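Local coordinates for alpha,alpha-trehalose-phosphate synthase (UDP-forming) (Burkholderia xenovorans, PDB 5HXA), which belongs to glycosyltransferase family 20 and has the GT-B architecture of two Rossmann-like domains facing each other, at residues Q403-L408 with M441-E446. Numbering follows the deposited sequence.
Sequences QLPGAL and MAPMRE
Pro-443 touches the loop 403-408 through its CG, which lies 3.8 Å from the carbonyl O of Gln-403 and 3.9 Å from CD of Pro-405. The two proline rings thus meet corner to corner, CG against CD, and they pass one another with their directions reversed. Because the ring occupies the backbone N of Pro-443, that atom makes no bond to the preceding turn, and the helix is kinked here. One residue on, Met-444 meets Leu-404 in the buried part of the interface, where its SD comes within 3.7 Å of CD2 of Leu-404. With chi1 at -72°, CG of Met-444 stands opposite its own carbonyl carbon and reaches the same methyl. Beyond the segments Met-444 also packs on Lys-378 and Val-381 of helix 375-382, and Leu-404 in turn reaches Leu-392 and Leu-394 of strand 391-395. A type II beta turn from Leu-404 to Ala-407 shapes the loop, closed by Ala-407 N to Leu-404 O (3.1 Å). The small, largely apolar contact packs helix 430-446 against the loop connecting strands 391-395 and 408-410 of the parallel sheet, in the C-terminal Rossmann-like domain of the GT-B fold.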
loop_
_atom_site.group_PDB
_atom_site.type_symbol
_atom_site.label_atom_id
_atom_site.label_comp_id
_atom_site.label_asym_id
_atom_site.label_seq_id
_atom_site.Cartn_x
_atom_site.Cartn_y
_atom_site.Cartn_z
ATOM N N GLN A 403 -9.587 19.962 6.924
ATOM C CA GLN A 403 -10.215 21.205 6.513
ATOM C C GLN A 403 -11.694 21.271 6.839
ATOM O O GLN A 403 -12.344 22.263 6.491
ATOM C CB GLN A 403 -10.029 21.399 5.024
ATOM C CG GLN A 403 -8.632 21.751 4.646
ATOM C CD GLN A 403 -8.576 22.040 3.197
ATOM O OE1 GLN A 403 -8.826 21.151 2.380
ATOM N NE2 GLN A 403 -8.322 23.300 2.849
ATOM N N LEU A 404 -12.244 20.241 7.474
ATOM C CA LEU A 404 -13.675 20.177 7.774
ATOM C C LEU A 404 -13.881 19.797 9.236
ATOM O O LEU A 404 -14.449 18.743 9.548
ATOM C CB LEU A 404 -14.368 19.185 6.840
ATOM C CG LEU A 404 -14.394 19.598 5.361
ATOM C CD1 LEU A 404 -14.900 18.442 4.486
ATOM C CD2 LEU A 404 -15.272 20.835 5.162
ATOM N N PRO A 405 -13.449 20.657 10.166
ATOM C CA PRO A 405 -13.689 20.392 11.595
ATOM C C PRO A 405 -15.183 20.458 11.875
ATOM O O PRO A 405 -15.841 21.454 11.566
ATOM C CB PRO A 405 -12.924 21.523 12.301
ATOM C CG PRO A 405 -12.971 22.651 11.316
ATOM C CD PRO A 405 -12.954 22.026 9.935
ATOM N N GLY A 406 -15.718 19.392 12.452
ATOM C CA GLY A 406 -17.153 19.218 12.590
ATOM C C GLY A 406 -17.695 18.037 11.817
ATOM O O GLY A 406 -18.815 17.579 12.103
ATOM N N ALA A 407 -16.943 17.526 10.845
ATOM C CA ALA A 407 -17.331 16.274 10.205
ATOM C C ALA A 407 -17.182 15.130 11.200
ATOM O O ALA A 407 -16.299 15.149 12.059
ATOM C CB ALA A 407 -16.454 15.996 8.979
ATOM N N LEU A 408 -18.037 14.110 11.067
ATOM C CA LEU A 408 -17.811 12.843 11.763
ATOM C C LEU A 408 -16.777 12.053 10.963
ATOM O O LEU A 408 -17.079 11.515 9.894
ATOM C CB LEU A 408 -19.111 12.055 11.927
ATOM C CG LEU A 408 -20.195 12.682 12.819
ATOM C CD1 LEU A 408 -21.437 11.787 12.851
ATOM C CD2 LEU A 408 -19.687 12.958 14.256
ATOM N N MET A 441 -18.150 25.511 7.547
ATOM C CA MET A 441 -18.291 26.609 6.590
ATOM C C MET A 441 -17.212 27.675 6.781
ATOM O O MET A 441 -16.732 28.268 5.805
ATOM C CB MET A 441 -19.682 27.245 6.712
ATOM C CG MET A 441 -20.823 26.364 6.203
ATOM S SD MET A 441 -20.720 26.085 4.419
ATOM C CE MET A 441 -21.358 27.637 3.776
ATOM N N ALA A 442 -16.836 27.960 8.023
ATOM C CA ALA A 442 -15.892 29.055 8.255
ATOM C C ALA A 442 -14.536 28.817 7.599
ATOM O O ALA A 442 -14.060 29.716 6.884
ATOM C CB ALA A 442 -15.755 29.318 9.760
ATOM N N PRO A 443 -13.861 27.673 7.783
ATOM C CA PRO A 443 -12.587 27.482 7.073
ATOM C C PRO A 443 -12.761 27.300 5.575
ATOM O O PRO A 443 -11.850 27.660 4.818
ATOM C CB PRO A 443 -11.995 26.227 7.737
ATOM C CG PRO A 443 -13.174 25.493 8.236
ATOM C CD PRO A 443 -14.123 26.555 8.706
ATOM N N MET A 444 -13.903 26.774 5.114
ATOM C CA MET A 444 -14.117 26.692 3.670
ATOM C C MET A 444 -14.238 28.076 3.044
ATOM O O MET A 444 -13.816 28.273 1.896
ATOM C CB MET A 444 -15.363 25.864 3.347
ATOM C CG MET A 444 -15.194 24.366 3.597
ATOM S SD MET A 444 -16.395 23.385 2.676
ATOM C CE MET A 444 -17.922 23.756 3.531
ATOM N N ARG A 445 -14.821 29.034 3.768
ATOM C CA ARG A 445 -14.856 30.409 3.282
ATOM C C ARG A 445 -13.468 31.030 3.315
ATOM O O ARG A 445 -13.095 31.793 2.415
ATOM C CB ARG A 445 -15.820 31.250 4.123
ATOM C CG ARG A 445 -17.282 30.918 3.931
ATOM C CD ARG A 445 -18.171 31.917 4.664
ATOM N NE ARG A 445 -19.581 31.602 4.470
ATOM C CZ ARG A 445 -20.373 31.129 5.425
ATOM N NH1 ARG A 445 -19.896 30.938 6.651
ATOM N NH2 ARG A 445 -21.643 30.863 5.154
ATOM N N GLU A 446 -12.694 30.721 4.352
ATOM C CA GLU A 446 -11.383 31.340 4.500
ATOM C C GLU A 446 -10.383 30.746 3.515
ATOM O O GLU A 446 -9.555 31.465 2.946
ATOM C CB GLU A 446 -10.911 31.178 5.945
ATOM C CG GLU A 446 -9.511 31.667 6.221
ATOM C CD GLU A 446 -9.219 31.719 7.706
ATOM O OE1 GLU A 446 -8.961 32.825 8.223
ATOM O OE2 GLU A 446 -9.274 30.653 8.358
#